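Long-range contacts in multiheme cytochrome cf (Carboxydothermus ferrireducens DSM 11255, PDB 6QVM), which is inserted in the S-layer and probably passes electrons through its eleven hemes c to insoluble iron(III) outside the cell: residues V106-R111 with K204-V209; A139-G144 with Q210-R215. All coordinates share one frame; numbering follows the deposited sequence.

Interaction 1 (V106-R111 with K204-V209); sequences VKEFAR and KAFNAV
F206 and F109 reach into the groove between their helices by different first torsions: F206 has CG anti to its backbone N (chi1 -177°), whereas F109 sets CG anti to the carbonyl carbon (chi1 -84°). The two side chains slide past each other in opposite directions, F109 CE1 lying 4.0 Å from F206 CD1, at the edge of the F206 ring. V209 closes one face of F109 in a CH-pi contact, its CG2 standing 4.1 Å from the ring centroid, while A205 CB meets CZ at the rim of the same ring.

At its far end F206 abuts a charged pair. R111 grips the E108 carboxylate side-on, NE to OE1 and NH2 to OE2, each bond 2.8 Å and nearly straight, and NH2 lies in plane at the F206 ring edge, 3.8 Å from CZ. E108 OE2 comes obliquely to 3.4 Å from F206 CZ. E108 also bridges to R80 and R111 to E79, so this charge cluster continues to the start of helix 79-86. Helices 102-113 and 199-212 run almost parallel, 19° between the segment axes at 10.3 Å, with phenylalanines filling the interface, packing consistent with the bundle of an S-layer-binding domain.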
loop_
_atom_site.group_PDB
_atom_site.type_symbol
_atom_site.label_atom_id
_atom_site.label_comp_id
_atom_site.label_asym_id
_atom_site.label_seq_id
_atom_site.Cartn_x
_atom_site.Cartn_y
_atom_site.Cartn_z
ATOM N N VAL A 106 -36.941 -1.297 -8.326
ATOM C CA VAL A 106 -36.286 -0.010 -8.108
ATOM C C VAL A 106 -34.804 -0.210 -7.809
ATOM O O VAL A 106 -33.951 0.527 -8.312
ATOM C CB VAL A 106 -36.990 0.774 -6.988
ATOM C CG1 VAL A 106 -36.208 2.040 -6.653
ATOM C CG2 VAL A 106 -38.407 1.115 -7.398
ATOM N N LYS A 107 -34.482 -1.217 -6.995
ATOM C CA LYS A 107 -33.094 -1.486 -6.629
ATOM C C LYS A 107 -32.227 -1.675 -7.870
ATOM O O LYS A 107 -31.118 -1.134 -7.963
ATOM C CB LYS A 107 -33.038 -2.716 -5.725
ATOM C CG LYS A 107 -31.895 -2.720 -4.731
ATOM C CD LYS A 107 -32.178 -3.688 -3.594
ATOM N N GLU A 108 -32.739 -2.418 -8.852
ATOM C CA GLU A 108 -31.982 -2.668 -10.074
ATOM C C GLU A 108 -32.093 -1.512 -11.061
ATOM O O GLU A 108 -31.101 -1.154 -11.704
ATOM C CB GLU A 108 -32.442 -3.971 -10.720
ATOM C CG GLU A 108 -31.774 -5.218 -10.154
ATOM C CD GLU A 108 -30.282 -5.264 -10.445
ATOM O OE1 GLU A 108 -29.486 -4.880 -9.563
ATOM O OE2 GLU A 108 -29.906 -5.670 -11.566
ATOM N N PHE A 109 -33.288 -0.930 -11.207
ATOM C CA PHE A 109 -33.437 0.247 -12.057
ATOM C C PHE A 109 -32.558 1.390 -11.562
ATOM O O PHE A 109 -31.968 2.120 -12.366
ATOM C CB PHE A 109 -34.904 0.682 -12.113
ATOM C CG PHE A 109 -35.726 -0.058 -13.136
ATOM C CD1 PHE A 109 -35.569 -1.422 -13.324
ATOM C CD2 PHE A 109 -36.665 0.612 -13.901
ATOM C CE1 PHE A 109 -36.326 -2.102 -14.267
ATOM C CE2 PHE A 109 -37.429 -0.059 -14.841
ATOM C CZ PHE A 109 -37.255 -1.419 -15.029
ATOM N N ALA A 110 -32.450 1.554 -10.243
ATOM C CA ALA A 110 -31.584 2.593 -9.699
ATOM C C ALA A 110 -30.117 2.276 -9.956
ATOM O O ALA A 110 -29.361 3.133 -10.427
ATOM C CB ALA A 110 -31.845 2.768 -8.206
ATOM N N ARG A 111 -29.695 1.045 -9.662
ATOM C CA ARG A 111 -28.289 0.684 -9.821
ATOM C C ARG A 111 -27.796 0.953 -11.239
ATOM O O ARG A 111 -26.744 1.574 -11.437
ATOM C CB ARG A 111 -28.084 -0.787 -9.468
ATOM C CG ARG A 111 -26.684 -1.289 -9.805
ATOM C CD ARG A 111 -26.521 -2.778 -9.576
ATOM N NE ARG A 111 -27.253 -3.595 -10.545
ATOM C CZ ARG A 111 -26.873 -3.793 -11.807
ATOM N NH1 ARG A 111 -25.772 -3.225 -12.268
ATOM N NH2 ARG A 111 -27.589 -4.566 -12.614
ATOM N N LYS A 204 -38.034 -7.084 -20.093
ATOM C CA LYS A 204 -38.012 -6.260 -21.298
ATOM C C LYS A 204 -37.830 -4.788 -20.953
ATOM O O LYS A 204 -37.206 -4.040 -21.715
ATOM C CB LYS A 204 -39.293 -6.484 -22.103
ATOM C CG LYS A 204 -39.304 -5.848 -23.486
ATOM C CD LYS A 204 -40.123 -6.681 -24.457
ATOM C CE LYS A 204 -40.256 -5.992 -25.802
ATOM N NZ LYS A 204 -41.129 -4.792 -25.715
ATOM N N ALA A 205 -38.352 -4.362 -19.803
ATOM C CA ALA A 205 -38.142 -2.990 -19.355
ATOM C C ALA A 205 -36.719 -2.799 -18.846
ATOM O O ALA A 205 -36.071 -1.790 -19.148
ATOM C CB ALA A 205 -39.165 -2.621 -18.282
ATOM N N PHE A 206 -36.211 -3.768 -18.078
ATOM C CA PHE A 206 -34.841 -3.695 -17.573
ATOM C C PHE A 206 -33.831 -3.652 -18.715
ATOM O O PHE A 206 -32.839 -2.916 -18.648
ATOM C CB PHE A 206 -34.574 -4.886 -16.648
ATOM C CG PHE A 206 -33.213 -4.877 -16.013
ATOM C CD1 PHE A 206 -32.809 -3.819 -15.218
ATOM C CD2 PHE A 206 -32.341 -5.938 -16.203
ATOM C CE1 PHE A 206 -31.553 -3.815 -14.624
ATOM C CE2 PHE A 206 -31.084 -5.938 -15.618
ATOM C CZ PHE A 206 -30.690 -4.876 -14.827
ATOM N N ASN A 207 -34.085 -4.413 -19.787
ATOM C CA ASN A 207 -33.191 -4.396 -20.941
ATOM C C ASN A 207 -33.122 -3.007 -21.563
ATOM O O ASN A 207 -32.059 -2.580 -22.029
ATOM C CB ASN A 207 -33.639 -5.434 -21.975
ATOM C CG ASN A 207 -33.419 -6.856 -21.501
ATOM O OD1 ASN A 207 -32.659 -7.097 -20.559
ATOM N ND2 ASN A 207 -34.101 -7.803 -22.136
ATOM N N ALA A 208 -34.247 -2.291 -21.590
ATOM C CA ALA A 208 -34.247 -0.934 -22.126
ATOM C C ALA A 208 -33.444 0.018 -21.246
ATOM O O ALA A 208 -32.808 0.948 -21.755
ATOM C CB ALA A 208 -35.680 -0.430 -22.285
ATOM N N VAL A 209 -33.467 -0.196 -19.928
ATOM C CA VAL A 209 -32.601 0.568 -19.036
ATOM C C VAL A 209 -31.140 0.211 -19.282
ATOM O O VAL A 209 -30.268 1.087 -19.328
ATOM C CB VAL A 209 -32.999 0.329 -17.567
ATOM C CG1 VAL A 209 -32.097 1.120 -16.644
ATOM C CG2 VAL A 209 -34.459 0.688 -17.336
#

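Interaction 2 (A139-G144 with Q210-R215); sequences ALKAQG and QAKYPR
Y213 points its ring at the helix end opposite, so that the hydroxyl arrives almost head-on at the carbonyl of A139: OH donates to A139 O over a short 2.5 Å, with a C=O to donor angle of 163°. The acceptor oxygen also lies in the plane of the tyrosine ring, at its edge. K212, the preceding residue, lays its chain over one face of this ring, CG sitting above the centre. Further out, that same lysine crosses L140 obliquely, and CD comes within 3.8 Å of L140 CD2, aliphatic carbon against aliphatic carbon. K141 approaches from another direction; its chain is bent at chi3 (-53°), which carries CE to 3.4 Å from Y213 OH and leaves NZ by the ring edge. The chains of K141 and K212 cross at about a right angle, their NZ atoms 5.4 Å apart, so some mutual repulsion is likely at this surface. A phenylalanine at Y213 would probably leave the A139 carbonyl without this donor and the end of the 199-212 helix less firmly tied to it. K141 itself, with positive phi, ends helix 129-139 in a Schellman motif. Around the contact, L140 also packs on W173 of helix 165-176, Y213 on S113 of helix 102-113, and R215 on helix 79-86.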
loop_
_atom_site.group_PDB
_atom_site.type_symbol
_atom_site.label_atom_id
_atom_site.label_comp_id
_atom_site.label_asym_id
_atom_site.label_seq_id
_atom_site.Cartn_x
_atom_site.Cartn_y
_atom_site.Cartn_z
ATOM N N ALA A 139 -36.231 5.877 -14.550
ATOM C CA ALA A 139 -34.931 5.288 -14.850
ATOM C C ALA A 139 -34.412 5.743 -16.209
ATOM O O ALA A 139 -33.209 5.979 -16.370
ATOM C CB ALA A 139 -35.009 3.766 -14.774
ATOM N N LEU A 140 -35.292 5.857 -17.204
ATOM C CA LEU A 140 -34.866 6.380 -18.498
ATOM C C LEU A 140 -34.805 7.901 -18.517
ATOM O O LEU A 140 -34.503 8.474 -19.568
ATOM C CB LEU A 140 -35.785 5.885 -19.617
ATOM C CG LEU A 140 -35.698 4.394 -19.950
ATOM C CD1 LEU A 140 -36.216 4.126 -21.354
ATOM C CD2 LEU A 140 -34.268 3.904 -19.794
ATOM N N LYS A 141 -35.095 8.549 -17.389
ATOM C CA LYS A 141 -35.056 10.005 -17.252
ATOM C C LYS A 141 -35.782 10.677 -18.419
ATOM O O LYS A 141 -35.246 11.530 -19.128
ATOM C CB LYS A 141 -33.616 10.500 -17.129
ATOM C CG LYS A 141 -32.868 9.948 -15.926
ATOM C CD LYS A 141 -31.467 10.520 -15.833
ATOM C CE LYS A 141 -30.700 10.329 -17.126
ATOM N NZ LYS A 141 -29.231 10.457 -16.919
ATOM N N ALA A 142 -37.032 10.260 -18.606
ATOM C CA ALA A 142 -37.831 10.654 -19.758
ATOM C C ALA A 142 -39.088 11.407 -19.339
ATOM O O ALA A 142 -40.112 11.338 -20.020
ATOM C CB ALA A 142 -38.197 9.433 -20.601
ATOM N N GLN A 143 -39.022 12.135 -18.220
ATOM C CA GLN A 143 -40.194 12.863 -17.744
ATOM C C GLN A 143 -40.669 13.900 -18.757
ATOM O O GLN A 143 -41.861 14.225 -18.798
ATOM C CB GLN A 143 -39.897 13.539 -16.403
ATOM C CG GLN A 143 -39.856 12.598 -15.206
ATOM C CD GLN A 143 -38.463 12.076 -14.917
ATOM O OE1 GLN A 143 -37.606 12.044 -15.799
ATOM N NE2 GLN A 143 -38.230 11.671 -13.673
ATOM N N GLY A 144 -39.758 14.421 -19.577
ATOM C CA GLY A 144 -40.103 15.411 -20.579
ATOM C C GLY A 144 -40.612 14.793 -21.865
ATOM O O GLY A 144 -41.299 15.450 -22.653
ATOM N N GLN A 210 -30.851 -1.081 -19.465
ATOM C CA GLN A 210 -29.479 -1.507 -19.735
ATOM C C GLN A 210 -28.980 -1.006 -21.084
ATOM O O GLN A 210 -27.778 -0.770 -21.249
ATOM C CB GLN A 210 -29.375 -3.030 -19.672
ATOM C CG GLN A 210 -29.201 -3.582 -18.273
ATOM C CD GLN A 210 -29.162 -5.099 -18.250
ATOM O OE1 GLN A 210 -30.019 -5.762 -18.835
ATOM N NE2 GLN A 210 -28.157 -5.656 -17.589
ATOM N N ALA A 211 -29.878 -0.847 -22.058
ATOM C CA ALA A 211 -29.466 -0.324 -23.356
ATOM C C ALA A 211 -29.066 1.142 -23.252
ATOM O O ALA A 211 -28.134 1.585 -23.932
ATOM C CB ALA A 211 -30.586 -0.508 -24.378
ATOM N N LYS A 212 -29.756 1.909 -22.405
ATOM C CA LYS A 212 -29.452 3.329 -22.270
ATOM C C LYS A 212 -28.177 3.574 -21.474
ATOM O O LYS A 212 -27.449 4.532 -21.759
ATOM C CB LYS A 212 -30.620 4.066 -21.615
ATOM C CG LYS A 212 -30.443 5.577 -21.598
ATOM C CD LYS A 212 -31.363 6.249 -20.600
ATOM C CE LYS A 212 -30.935 7.688 -20.352
ATOM N NZ LYS A 212 -31.123 8.545 -21.549
ATOM N N TYR A 213 -27.889 2.729 -20.481
ATOM C CA TYR A 213 -26.680 2.837 -19.666
ATOM C C TYR A 213 -25.849 1.565 -19.823
ATOM O O TYR A 213 -25.731 0.772 -18.881
ATOM C CB TYR A 213 -27.016 3.066 -18.192
ATOM C CG TYR A 213 -28.084 4.105 -17.943
ATOM C CD1 TYR A 213 -27.778 5.458 -17.942
ATOM C CD2 TYR A 213 -29.398 3.730 -17.700
ATOM C CE1 TYR A 213 -28.753 6.409 -17.707
ATOM C CE2 TYR A 213 -30.377 4.671 -17.465
ATOM C CZ TYR A 213 -30.050 6.006 -17.466
ATOM O OH TYR A 213 -31.028 6.941 -17.232
ATOM N N PRO A 214 -25.249 1.347 -20.990
ATOM C CA PRO A 214 -24.526 0.091 -21.215
ATOM C C PRO A 214 -23.226 0.039 -20.432
ATOM O O PRO A 214 -22.587 1.058 -20.162
ATOM C CB PRO A 214 -24.265 0.099 -22.723
ATOM C CG PRO A 214 -24.183 1.543 -23.063
ATOM C CD PRO A 214 -25.148 2.255 -22.147
ATOM N N ARG A 215 -22.838 -1.177 -20.064
ATOM C CA ARG A 215 -21.624 -1.390 -19.288
ATOM C C ARG A 215 -20.442 -1.463 -20.246
ATOM O O ARG A 215 -20.357 -2.382 -21.066
ATOM C CB ARG A 215 -21.751 -2.661 -18.454
ATOM C CG ARG A 215 -20.556 -2.949 -17.563
ATOM C CD ARG A 215 -20.900 -3.996 -16.524
ATOM N NE ARG A 215 -19.821 -4.187 -15.557
ATOM C CZ ARG A 215 -18.915 -5.162 -15.616
ATOM N NH1 ARG A 215 -18.948 -6.054 -16.600
ATOM N NH2 ARG A 215 -17.976 -5.252 -14.682
#

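How the interactions relate
From the N terminus the chain first supplies 106-111 on helix 102-113, then 139-144 at the end of helix 129-139. After helix 165-176 and the short strands 183-185 and 188-190 it returns as helix 199-212, which carries 204-209 and leads straight into 210-215. Interaction 1 closes a loop of 92 residues and interaction 2 one of 65; the segments alternate, so the two loops cross. Their centres are 9 Å apart and they touch: F109 CD2 meets A139 CB at 3.7 Å, and L140 CD2 packs on V209 CA. Helix 199-212 is thus held to helix 102-113 through its 204-209 turns and to the end of helix 129-139 near its exit.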